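Local coordinates for protein STI-1 (PDB 4GCN) that binds the C-terminal MEEVD tail of Hsp90 and inhibits its ATPase activity, as a co-chaperone that also forms a complex with Hsp70, at residues 7-10 with 11-14; 31-34 with 35-38; 119-122 with 123-127; 99-102 with 103-106; 69-72 with 73-76. One frame throughout, in Å; residues are numbered along the deposited sequence.

Interaction 1 of 5, residues 7-10 with 11-14; sequences AAIA and EKDL
Asp13 N donates to Ile9 O over 3.0 Å, and this carbonyl oxygen is also where the side chains of the following turn gather. Lys12 brings its CB to 3.3 Å from Ile9 O, while Asp13 folds its carboxylate back over the preceding turn, its CG lying 3.4 Å from the same oxygen. That fold-back follows from the first torsion of Asp13, which sets CG beside the backbone N (chi1 -73°). The side chains of Ile9 and Asp13 consequently run alongside each other, with Ile9 CG2 4.1 Å from Asp13 OD2.

Lys12 leaves the helix with CG anti to N and then kinks at chi3 (70°), which curls its end back so that NZ forms a salt bridge of 3.4 Å with Asp13 OD1. Helix 3-20 opens the first tetratricopeptide repeat, and Lys12 also touches Thr43, Phe44 and Asn47 of helix 42-54. Its position matches that of the first lysine in the carboxylate clamp of Hop-type TPR domains, consistent with a part in gripping a peptide's C-terminal acid.

Alanine suits the neighbouring turn, because short side chains at Ala7 and Ala8 let Leu37 of helix 24-37 come close, and Ala8 meets Phe44 as well. Glu11 instead passes its CG 4.0 Å from Ala7 O and carries OE1 to a hydrogen bond with His30 ND1.

Interaction 2 of 5, residues 31-34 with 35-38; sequences YDKA and IELD
This is a local i to i+4 contact along the last turns of helix 24-37, where the helix runs out into a loop and its side chains divide between neighbouring helices. The closing bond is Asp38 N to Ala34 O, 2.9 Å long. Asp38 itself has already left helical backbone angles; its CG stands anti to the backbone N (chi1 179°), and OD1 is hydrogen-bonded to Ser40 OG just beyond the helix.

One turn earlier, Ile35 takes the first torsion that sets CG1 beside its own backbone N (chi1 -66°), and the branch therefore runs back over Tyr31 O, with CG1 3.5 Å and CD1 3.6 Å from that oxygen. Leu37 repeats the pattern against Lys33 O, its CG 3.4 Å and its CD1 3.6 Å away. In both, a flexible aliphatic branch shields the carbonyl of the turn before, the same oxygen that accepts the residue's own backbone N-H.

As the second helix of the first TPR, this segment follows the familiar repeat consensus: a small residue at Ala34 fits close to the preceding helix, and a large aromatic stands at Tyr31. The ring of Tyr31 packs on Asn47, Lys48 and Val51 of helix 42-54, whose Phe44 touches Ile35, and its buried hydroxyl hydrogen-bonds Asn16 ND2. A charged residue suits the exposed side, where Asp32 OD1 forms a salt bridge with Lys48 NZ.

Interaction 3 of 5, residues 119-122 with 123-127; sequences VKKV and KELEK
Glu126 begins its path over the preceding turn at CB, which sits 3.5 Å from Val122 O. The next carbon, CG, comes closer still, 3.1 Å from Val122 O, a snug approach of a methylene to a carbonyl. CD then reaches the flank of Val122, 3.8 Å from its CG1 methyl, with both carboxylate oxygens near the same methyl. At the tip, OE2 hydrogen-bonds His107 NE2 on helix 99-112. The first torsion of Glu126 (chi1 -64°) sets CG beside its own N and back over Val122 O, and the chain, extended beyond CG, then runs alongside the valine, whose CG1 stands anti to its N.

In the backbone, Glu126 N donates to Val122 O at 2.9 Å, bent to 138° at the hydrogen. Glu126 N also makes a weak bond to Lys123 O.

On the flank facing helix 99-112, Leu125 sets CG 3.4 Å from Lys121 O and meets the aliphatic part of Lys121, CD1 to CE at 4.1 Å. The lysine is extended, its methylenes serving as apolar surface against Phe106, and only at NZ does it turn polar, bonding Gln94 OE1. Near the chain's end, Lys127 NZ and Glu124 OE2 form a salt bridge of 3.6 Å.

Helix 116-126, the last of the chain, packs on helix 99-112 of the third TPR through Val122 and Leu125. The chemistry is therefore divided along each long side chain: carbon shafts supply the hydrophobic fit, while charged ends reach beyond it to polar partners, and the carboxylate of Glu126 probably pins this last turn to His107.

Interaction 4 of 5, residues 99-102 with 103-106; sequences LSLA and VQWF
Phe106 turns CG beside its backbone N (chi1 -75°), which lays the ring back over the preceding turn, and Val103, with CG1 anti to N, has CG2 beside its own N, facing Leu99. The Phe106 ring passes obliquely by Ala102 O, its CD2 3.2 Å away, and CE2 reaches Ala102 CB at 4.1 Å; a small side chain such as alanine fits here, beside the ring. Val103 CG2 meets Leu99 CG at 4.0 Å.

Trp105 takes another side of the helix. Leu101 O lies at the edge of the indole, in its plane, 3.3 Å from Trp105 CD1, and the methyl carbon Leu101 CD1 lies 4.0 Å from Trp105 CD1. Beyond the contact, the indole meets Phe93 and forms a cation-pi pair with Arg108.

With a serine in place of Phe106, the ring contacts with Ala102, Leu118, Lys121, Val122 and Leu125 would vanish, and a gap would probably open between helices 99-112 and 116-126. A small residue at Ala102 followed one turn later by a large aromatic is the TPR consensus for the second helix of a repeat, here that of the third.

Interaction 5 of 5, residues 69-72 with 73-76; sequences VEVG and RETR
The backbone of helix 58-74 passes through Thr75 (phi -96°, psi 1°) to Arg76, which leaves helical angles with a positive phi of 58°. Val71 O receives two bonds from Thr75, one from N at 3.0 Å and one from OG1 at 2.8 Å, arriving from opposite faces of the carbonyl plane. The hydroxyl gets there because OG1 stands between the backbone N and the carbonyl carbon, while CG2 drops beside N, 3.1 Å from the same oxygen.

Arg73, meanwhile, runs extended beside Val69, pointing the same way. The valine's CG1 methyl lies over one face of the guanidinium, 3.7 Å from Arg73 NH1. NH2 also makes a long, weak ion pair with Glu112. Val69 itself packs on Ala85, Met86 and Trp105, where a branched apolar residue fits well.

A valine in place of Thr75 would remove the hydroxyl and would probably leave Val71 O with the backbone N as its one donor from this residue, a face of the carbonyl losing its bond. Serines and threonines in helices often bond back to the carbonyl four residues earlier; here this happens at the close of helix 58-74 in the second TPR, before the turn to helix 79-95.

Along the chain the order is interaction 1, 2, 5, 4 and 3, all in the N-terminal, all-helical TPR domain of the protein. Interactions 1 and 2, on the paired helices 3-20 and 24-37 of the first repeat, touch, their centres about 8 Å apart. At the far end interactions 4 and 3, on consecutive helices 99-112 and 116-126, also touch, with centres about 11 Å apart. Interaction 5, on helix 58-74, lies between these pairs and meets interaction 4 where Val69 packs on Trp105. Interactions 1 and 3 sit about 37 Å apart, centre to centre, on opposite sides of the chain's centre. The contacts thus sample the helical stack from first repeat to final helix, the scaffold on which TPR domains present their peptide-binding groove.

Interaction 1 of 5, residues 7-10 with 11-14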
loop_
_atom_site.group_PDB
_atom_site.type_symbol
_atom_site.label_atom_id
_atom_site.label_comp_id
_atom_site.label_asym_id
_atom_site.label_seq_id
_atom_site.Cartn_x
_atom_site.Cartn_y
_atom_site.Cartn_z
ATOM N N ALA A 7 -12.104 13.025 10.673
ATOM C CA ALA A 7 -12.677 13.343 9.365
ATOM C C ALA A 7 -12.006 12.510 8.260
ATOM O O ALA A 7 -12.658 12.007 7.389
ATOM C CB ALA A 7 -12.539 14.844 9.046
ATOM N N ALA A 8 -10.699 12.372 8.322
ATOM C CA ALA A 8 -9.982 11.614 7.336
ATOM C C ALA A 8 -10.409 10.161 7.336
ATOM O O ALA A 8 -10.583 9.551 6.270
ATOM C CB ALA A 8 -8.475 11.733 7.555
ATOM N N ILE A 9 -10.513 9.589 8.516
ATOM C CA ILE A 9 -10.950 8.215 8.629
ATOM C C ILE A 9 -12.348 8.018 8.013
ATOM O O ILE A 9 -12.620 6.990 7.466
ATOM C CB ILE A 9 -10.879 7.773 10.116
ATOM C CG1 ILE A 9 -9.420 7.611 10.524
ATOM C CG2 ILE A 9 -11.614 6.462 10.323
ATOM C CD1 ILE A 9 -9.204 7.217 11.971
ATOM N N ALA A 10 -13.263 8.976 8.209
ATOM C CA ALA A 10 -14.610 8.884 7.706
ATOM C C ALA A 10 -14.547 8.853 6.165
ATOM O O ALA A 10 -15.223 8.063 5.539
ATOM C CB ALA A 10 -15.485 10.062 8.217
ATOM N N GLU A 11 -13.725 9.686 5.558
ATOM C CA GLU A 11 -13.504 9.594 4.123
ATOM C C GLU A 11 -12.932 8.239 3.655
ATOM O O GLU A 11 -13.369 7.701 2.642
ATOM C CB GLU A 11 -12.608 10.729 3.636
ATOM C CG GLU A 11 -13.336 12.075 3.482
ATOM C CD GLU A 11 -14.352 12.071 2.324
ATOM O OE1 GLU A 11 -14.297 11.259 1.381
ATOM O OE2 GLU A 11 -15.241 12.884 2.364
ATOM N N LYS A 12 -12.012 7.674 4.432
ATOM C CA LYS A 12 -11.465 6.360 4.127
ATOM C C LYS A 12 -12.584 5.315 4.091
ATOM O O LYS A 12 -12.592 4.436 3.233
ATOM C CB LYS A 12 -10.407 5.969 5.176
ATOM C CG LYS A 12 -9.789 4.581 5.007
ATOM C CD LYS A 12 -9.337 4.011 6.327
ATOM C CE LYS A 12 -10.556 3.679 7.147
ATOM N NZ LYS A 12 -10.203 2.709 8.157
ATOM N N ASP A 13 -13.476 5.404 5.041
ATOM C CA ASP A 13 -14.581 4.442 5.138
ATOM C C ASP A 13 -15.486 4.568 3.895
ATOM O O ASP A 13 -15.980 3.563 3.337
ATOM C CB ASP A 13 -15.313 4.620 6.460
ATOM C CG ASP A 13 -14.512 4.112 7.641
ATOM O OD1 ASP A 13 -13.497 3.400 7.456
ATOM O OD2 ASP A 13 -14.882 4.435 8.763
ATOM N N LEU A 14 -15.672 5.797 3.419
ATOM C CA LEU A 14 -16.429 6.027 2.190
ATOM C C LEU A 14 -15.660 5.461 0.997
ATOM O O LEU A 14 -16.231 4.868 0.051
ATOM C CB LEU A 14 -16.706 7.541 1.970
ATOM C CG LEU A 14 -17.578 8.232 3.044
ATOM C CD1 LEU A 14 -17.865 9.688 2.684
ATOM C CD2 LEU A 14 -18.903 7.519 3.238
#

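Interaction 2 of 5, residues 31-34 with 35-38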
loop_
_atom_site.group_PDB
_atom_site.type_symbol
_atom_site.label_atom_id
_atom_site.label_comp_id
_atom_site.label_asym_id
_atom_site.label_seq_id
_atom_site.Cartn_x
_atom_site.Cartn_y
_atom_site.Cartn_z
ATOM N N TYR A 31 -10.318 8.466 -0.971
ATOM C CA TYR A 31 -9.006 8.241 -0.333
ATOM C C TYR A 31 -8.175 9.486 -0.496
ATOM O O TYR A 31 -7.426 9.845 0.375
ATOM C CB TYR A 31 -8.298 7.008 -0.911
ATOM C CG TYR A 31 -8.917 5.637 -0.605
ATOM C CD1 TYR A 31 -9.467 5.340 0.622
ATOM C CD2 TYR A 31 -8.931 4.633 -1.587
ATOM C CE1 TYR A 31 -10.014 4.062 0.902
ATOM C CE2 TYR A 31 -9.489 3.416 -1.350
ATOM C CZ TYR A 31 -10.026 3.113 -0.101
ATOM O OH TYR A 31 -10.543 1.881 0.138
ATOM N N ASP A 32 -8.348 10.176 -1.616
ATOM C CA ASP A 32 -7.615 11.444 -1.859
ATOM C C ASP A 32 -8.058 12.502 -0.867
ATOM O O ASP A 32 -7.237 13.262 -0.361
ATOM C CB ASP A 32 -7.868 11.966 -3.290
ATOM C CG ASP A 32 -7.064 11.168 -4.370
ATOM O OD1 ASP A 32 -6.156 10.388 -3.997
ATOM O OD2 ASP A 32 -7.368 11.319 -5.557
ATOM N N LYS A 33 -9.357 12.531 -0.618
ATOM C CA LYS A 33 -9.935 13.406 0.403
ATOM C C LYS A 33 -9.369 13.044 1.792
ATOM O O LYS A 33 -9.050 13.926 2.582
ATOM C CB LYS A 33 -11.468 13.407 0.375
ATOM C CG LYS A 33 -12.036 14.277 -0.751
ATOM C CD LYS A 33 -13.539 14.435 -0.615
ATOM C CE LYS A 33 -14.190 14.797 -1.929
ATOM N NZ LYS A 33 -15.620 15.015 -1.600
ATOM N N ALA A 34 -9.221 11.753 2.050
ATOM C CA ALA A 34 -8.599 11.318 3.328
ATOM C C ALA A 34 -7.181 11.876 3.506
ATOM O O ALA A 34 -6.844 12.423 4.562
ATOM C CB ALA A 34 -8.605 9.798 3.445
ATOM N N ILE A 35 -6.379 11.770 2.446
ATOM C CA ILE A 35 -5.032 12.247 2.454
ATOM C C ILE A 35 -4.978 13.759 2.563
ATOM O O ILE A 35 -4.097 14.292 3.219
ATOM C CB ILE A 35 -4.254 11.715 1.206
ATOM C CG1 ILE A 35 -4.114 10.182 1.338
ATOM C CG2 ILE A 35 -2.941 12.508 1.016
ATOM C CD1 ILE A 35 -3.818 9.447 0.043
ATOM N N GLU A 36 -5.914 14.442 1.938
ATOM C CA GLU A 36 -6.038 15.890 2.105
ATOM C C GLU A 36 -6.255 16.295 3.563
ATOM O O GLU A 36 -5.670 17.226 4.022
ATOM C CB GLU A 36 -7.181 16.396 1.259
ATOM C CG GLU A 36 -7.061 17.841 0.821
ATOM C CD GLU A 36 -8.273 18.284 0.001
ATOM O OE1 GLU A 36 -8.844 17.441 -0.744
ATOM O OE2 GLU A 36 -8.690 19.460 0.132
ATOM N N LEU A 37 -7.112 15.562 4.267
ATOM C CA LEU A 37 -7.429 15.826 5.676
ATOM C C LEU A 37 -6.317 15.416 6.649
ATOM O O LEU A 37 -6.133 16.063 7.674
ATOM C CB LEU A 37 -8.716 15.079 6.046
ATOM C CG LEU A 37 -9.988 15.657 5.390
ATOM C CD1 LEU A 37 -11.188 14.697 5.390
ATOM C CD2 LEU A 37 -10.373 16.974 6.059
ATOM N N ASP A 38 -5.635 14.307 6.351
ATOM C CA ASP A 38 -4.608 13.747 7.229
ATOM C C ASP A 38 -3.626 12.945 6.369
ATOM O O ASP A 38 -3.757 11.729 6.190
ATOM C CB ASP A 38 -5.179 12.901 8.366
ATOM C CG ASP A 38 -4.093 12.292 9.275
ATOM O OD1 ASP A 38 -2.934 12.762 9.290
ATOM O OD2 ASP A 38 -4.439 11.318 9.971
#

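Interaction 3 of 5, residues 119-122 with 123-127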
loop_
_atom_site.group_PDB
_atom_site.type_symbol
_atom_site.label_atom_id
_atom_site.label_comp_id
_atom_site.label_asym_id
_atom_site.label_seq_id
_atom_site.Cartn_x
_atom_site.Cartn_y
_atom_site.Cartn_z
ATOM N N VAL A 119 8.651 -15.810 2.667
ATOM C CA VAL A 119 10.006 -16.378 2.703
ATOM C C VAL A 119 10.124 -17.489 1.680
ATOM O O VAL A 119 11.134 -17.612 0.997
ATOM C CB VAL A 119 10.401 -16.926 4.124
ATOM C CG1 VAL A 119 11.733 -17.668 4.066
ATOM C CG2 VAL A 119 10.471 -15.786 5.162
ATOM N N LYS A 120 9.080 -18.311 1.597
ATOM C CA LYS A 120 9.092 -19.439 0.697
ATOM C C LYS A 120 8.973 -18.986 -0.756
ATOM O O LYS A 120 9.735 -19.458 -1.638
ATOM C CB LYS A 120 7.970 -20.408 1.056
ATOM C CG LYS A 120 8.181 -21.166 2.375
ATOM C CD LYS A 120 7.145 -22.294 2.557
ATOM C CE LYS A 120 7.142 -22.875 3.977
ATOM N NZ LYS A 120 6.230 -24.022 4.045
ATOM N N LYS A 121 8.079 -18.031 -0.963
ATOM C CA LYS A 121 7.860 -17.433 -2.275
ATOM C C LYS A 121 9.149 -16.823 -2.853
ATOM O O LYS A 121 9.455 -16.998 -4.016
ATOM C CB LYS A 121 6.753 -16.373 -2.212
ATOM C CG LYS A 121 6.726 -15.431 -3.439
ATOM C CD LYS A 121 5.389 -14.739 -3.650
ATOM C CE LYS A 121 5.515 -13.703 -4.738
ATOM N NZ LYS A 121 4.199 -13.154 -5.079
ATOM N N VAL A 122 9.900 -16.115 -2.026
ATOM C CA VAL A 122 11.149 -15.489 -2.490
ATOM C C VAL A 122 12.244 -16.508 -2.827
ATOM O O VAL A 122 12.976 -16.321 -3.803
ATOM C CB VAL A 122 11.657 -14.480 -1.468
ATOM C CG1 VAL A 122 13.038 -14.002 -1.851
ATOM C CG2 VAL A 122 10.667 -13.320 -1.378
ATOM N N LYS A 123 12.365 -17.550 -2.005
ATOM C CA LYS A 123 13.290 -18.626 -2.325
ATOM C C LYS A 123 12.933 -19.225 -3.709
ATOM O O LYS A 123 13.832 -19.383 -4.537
ATOM C CB LYS A 123 13.348 -19.647 -1.197
ATOM C CG LYS A 123 14.375 -19.286 -0.098
ATOM C CD LYS A 123 14.009 -19.851 1.286
ATOM C CE LYS A 123 14.716 -19.143 2.452
ATOM N NZ LYS A 123 14.496 -19.863 3.744
ATOM N N GLU A 124 11.640 -19.477 -3.973
ATOM C CA GLU A 124 11.193 -19.997 -5.258
ATOM C C GLU A 124 11.550 -19.064 -6.374
ATOM O O GLU A 124 11.974 -19.510 -7.422
ATOM C CB GLU A 124 9.688 -20.236 -5.301
ATOM C CG GLU A 124 9.215 -21.375 -4.411
ATOM C CD GLU A 124 10.025 -22.615 -4.666
ATOM O OE1 GLU A 124 10.054 -23.074 -5.830
ATOM O OE2 GLU A 124 10.685 -23.090 -3.724
ATOM N N LEU A 125 11.383 -17.773 -6.166
ATOM C CA LEU A 125 11.676 -16.775 -7.216
ATOM C C LEU A 125 13.166 -16.636 -7.496
ATOM O O LEU A 125 13.551 -16.187 -8.581
ATOM C CB LEU A 125 11.151 -15.363 -6.835
ATOM C CG LEU A 125 9.628 -15.103 -6.824
ATOM C CD1 LEU A 125 9.244 -13.696 -6.345
ATOM C CD2 LEU A 125 9.099 -15.362 -8.233
ATOM N N GLU A 126 13.988 -16.937 -6.496
ATOM C CA GLU A 126 15.429 -16.860 -6.663
ATOM C C GLU A 126 16.055 -18.177 -7.183
ATOM O O GLU A 126 17.240 -18.191 -7.490
ATOM C CB GLU A 126 16.074 -16.483 -5.337
ATOM C CG GLU A 126 15.680 -15.115 -4.857
ATOM C CD GLU A 126 16.355 -14.750 -3.560
ATOM O OE1 GLU A 126 16.482 -15.604 -2.651
ATOM O OE2 GLU A 126 16.776 -13.590 -3.440
ATOM N N LYS A 127 15.283 -19.267 -7.237
ATOM C CA LYS A 127 15.775 -20.566 -7.779
ATOM C C LYS A 127 16.413 -20.429 -9.155
ATOM O O LYS A 127 15.943 -19.658 -10.011
ATOM C CB LYS A 127 14.661 -21.611 -7.885
ATOM C CG LYS A 127 14.419 -22.387 -6.613
ATOM C CD LYS A 127 13.638 -23.663 -6.896
ATOM C CE LYS A 127 13.180 -24.330 -5.610
ATOM N NZ LYS A 127 14.059 -24.005 -4.450
ATOM O OXT LYS A 127 17.410 -21.116 -9.404
#

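Interaction 4 of 5, residues 99-102 with 103-106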
loop_
_atom_site.group_PDB
_atom_site.type_symbol
_atom_site.label_atom_id
_atom_site.label_comp_id
_atom_site.label_asym_id
_atom_site.label_seq_id
_atom_site.Cartn_x
_atom_site.Cartn_y
_atom_site.Cartn_z
ATOM N N LEU A 99 11.383 -8.844 -12.260
ATOM C CA LEU A 99 11.744 -9.707 -11.129
ATOM C C LEU A 99 12.782 -9.052 -10.288
ATOM O O LEU A 99 12.808 -9.225 -9.089
ATOM C CB LEU A 99 12.323 -11.042 -11.617
ATOM C CG LEU A 99 12.435 -12.141 -10.520
ATOM C CD1 LEU A 99 11.030 -12.611 -10.187
ATOM C CD2 LEU A 99 13.339 -13.325 -10.941
ATOM N N SER A 100 13.697 -8.333 -10.927
ATOM C CA SER A 100 14.788 -7.731 -10.182
ATOM C C SER A 100 14.241 -6.813 -9.049
ATOM O O SER A 100 14.590 -6.964 -7.846
ATOM C CB SER A 100 15.723 -6.998 -11.134
ATOM O OG SER A 100 16.428 -7.905 -11.965
ATOM N N LEU A 101 13.362 -5.920 -9.459
ATOM C CA LEU A 101 12.711 -4.954 -8.548
ATOM C C LEU A 101 11.750 -5.658 -7.586
ATOM O O LEU A 101 11.765 -5.331 -6.407
ATOM C CB LEU A 101 12.053 -3.770 -9.293
ATOM C CG LEU A 101 12.870 -2.445 -9.337
ATOM C CD1 LEU A 101 12.891 -1.777 -7.931
ATOM C CD2 LEU A 101 14.292 -2.653 -9.856
ATOM N N ALA A 102 11.010 -6.662 -8.066
ATOM C CA ALA A 102 10.107 -7.428 -7.236
ATOM C C ALA A 102 10.886 -8.003 -6.083
ATOM O O ALA A 102 10.474 -7.874 -4.921
ATOM C CB ALA A 102 9.400 -8.544 -8.010
ATOM N N VAL A 103 11.969 -8.728 -6.379
ATOM C CA VAL A 103 12.776 -9.369 -5.336
ATOM C C VAL A 103 13.455 -8.311 -4.407
ATOM O O VAL A 103 13.527 -8.518 -3.181
ATOM C CB VAL A 103 13.793 -10.314 -6.019
ATOM C CG1 VAL A 103 14.900 -10.759 -5.094
ATOM C CG2 VAL A 103 13.003 -11.517 -6.609
ATOM N N GLN A 104 13.874 -7.193 -4.938
ATOM C CA GLN A 104 14.413 -6.112 -4.051
ATOM C C GLN A 104 13.355 -5.749 -2.989
ATOM O O GLN A 104 13.705 -5.631 -1.803
ATOM C CB GLN A 104 14.797 -4.830 -4.795
ATOM C CG GLN A 104 16.205 -4.826 -5.397
ATOM C CD GLN A 104 16.428 -3.636 -6.327
ATOM O OE1 GLN A 104 15.988 -2.519 -6.030
ATOM N NE2 GLN A 104 17.143 -3.865 -7.447
ATOM N N TRP A 105 12.091 -5.623 -3.415
ATOM C CA TRP A 105 11.040 -5.159 -2.537
ATOM C C TRP A 105 10.639 -6.270 -1.537
ATOM O O TRP A 105 10.401 -6.009 -0.377
ATOM C CB TRP A 105 9.817 -4.675 -3.331
ATOM C CG TRP A 105 9.929 -3.247 -3.725
ATOM C CD1 TRP A 105 10.381 -2.710 -4.912
ATOM C CD2 TRP A 105 9.587 -2.121 -2.899
ATOM N NE1 TRP A 105 10.402 -1.324 -4.863
ATOM C CE2 TRP A 105 9.921 -0.914 -3.667
ATOM C CE3 TRP A 105 9.130 -1.989 -1.611
ATOM C CZ2 TRP A 105 9.668 0.361 -3.172
ATOM C CZ3 TRP A 105 8.809 -0.712 -1.138
ATOM C CH2 TRP A 105 9.099 0.436 -1.879
ATOM N N PHE A 106 10.560 -7.500 -2.010
ATOM C CA PHE A 106 10.207 -8.632 -1.171
ATOM C C PHE A 106 11.239 -8.823 -0.043
ATOM O O PHE A 106 10.898 -9.133 1.068
ATOM C CB PHE A 106 10.132 -9.865 -2.039
ATOM C CG PHE A 106 8.878 -9.948 -2.910
ATOM C CD1 PHE A 106 7.655 -9.495 -2.483
ATOM C CD2 PHE A 106 8.933 -10.559 -4.147
ATOM C CE1 PHE A 106 6.474 -9.657 -3.278
ATOM C CE2 PHE A 106 7.762 -10.687 -4.959
ATOM C CZ PHE A 106 6.547 -10.240 -4.503
#

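Interaction 5 of 5, residues 69-72 with 73-76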
loop_
_atom_site.group_PDB
_atom_site.type_symbol
_atom_site.label_atom_id
_atom_site.label_comp_id
_atom_site.label_asym_id
_atom_site.label_seq_id
_atom_site.Cartn_x
_atom_site.Cartn_y
_atom_site.Cartn_z
ATOM N N VAL A 69 5.629 3.735 2.791
ATOM C CA VAL A 69 6.854 3.449 3.489
ATOM C C VAL A 69 7.427 4.738 4.055
ATOM O O VAL A 69 7.815 4.774 5.246
ATOM C CB VAL A 69 7.913 2.763 2.579
ATOM C CG1 VAL A 69 9.280 2.702 3.248
ATOM C CG2 VAL A 69 7.471 1.403 2.142
ATOM N N GLU A 70 7.479 5.788 3.263
ATOM C CA GLU A 70 8.068 7.050 3.702
ATOM C C GLU A 70 7.264 7.651 4.880
ATOM O O GLU A 70 7.825 8.052 5.923
ATOM C CB GLU A 70 8.080 8.013 2.518
ATOM C CG GLU A 70 8.860 9.274 2.741
ATOM C CD GLU A 70 8.875 10.133 1.489
ATOM O OE1 GLU A 70 8.983 9.582 0.356
ATOM O OE2 GLU A 70 8.745 11.353 1.642
ATOM N N VAL A 71 5.952 7.695 4.690
ATOM C CA VAL A 71 5.023 8.190 5.683
ATOM C C VAL A 71 5.053 7.334 6.946
ATOM O O VAL A 71 4.997 7.873 8.066
ATOM C CB VAL A 71 3.574 8.240 5.082
ATOM C CG1 VAL A 71 2.518 8.427 6.189
ATOM C CG2 VAL A 71 3.532 9.361 4.049
ATOM N N GLY A 72 5.068 6.022 6.768
ATOM C CA GLY A 72 5.082 5.068 7.869
ATOM C C GLY A 72 6.311 5.266 8.725
ATOM O O GLY A 72 6.240 5.236 9.967
ATOM N N ARG A 73 7.447 5.518 8.066
ATOM C CA ARG A 73 8.703 5.728 8.813
ATOM C C ARG A 73 8.724 7.046 9.507
ATOM O O ARG A 73 9.220 7.136 10.610
ATOM C CB ARG A 73 9.906 5.630 7.873
ATOM C CG ARG A 73 10.292 4.179 7.599
ATOM C CD ARG A 73 11.264 3.875 6.481
ATOM N NE ARG A 73 11.653 2.447 6.538
ATOM C CZ ARG A 73 12.369 1.832 5.616
ATOM N NH1 ARG A 73 12.749 2.472 4.505
ATOM N NH2 ARG A 73 12.692 0.557 5.787
ATOM N N GLU A 74 8.225 8.085 8.836
ATOM C CA GLU A 74 8.266 9.454 9.392
ATOM C C GLU A 74 7.392 9.495 10.631
ATOM O O GLU A 74 7.754 10.111 11.642
ATOM C CB GLU A 74 7.728 10.475 8.387
ATOM C CG GLU A 74 8.675 10.764 7.267
ATOM C CD GLU A 74 8.066 11.529 6.080
ATOM O OE1 GLU A 74 6.838 11.438 5.837
ATOM O OE2 GLU A 74 8.855 12.215 5.368
ATOM N N THR A 75 6.251 8.800 10.577
ATOM C CA THR A 75 5.246 8.886 11.613
ATOM C C THR A 75 5.373 7.757 12.649
ATOM O O THR A 75 4.568 7.679 13.593
ATOM C CB THR A 75 3.828 8.829 11.014
ATOM O OG1 THR A 75 3.583 7.554 10.411
ATOM C CG2 THR A 75 3.610 9.969 9.946
ATOM N N ARG A 76 6.367 6.886 12.477
ATOM C CA ARG A 76 6.572 5.749 13.364
ATOM C C ARG A 76 5.346 4.883 13.398
ATOM O O ARG A 76 4.965 4.382 14.463
ATOM C CB ARG A 76 6.901 6.201 14.769
ATOM C CG ARG A 76 8.018 7.263 14.847
ATOM C CD ARG A 76 9.400 6.682 14.633
ATOM N NE ARG A 76 9.633 5.447 15.407
ATOM C CZ ARG A 76 10.268 5.374 16.582
ATOM N NH1 ARG A 76 10.413 4.186 17.180
ATOM N NH2 ARG A 76 10.767 6.459 17.157
#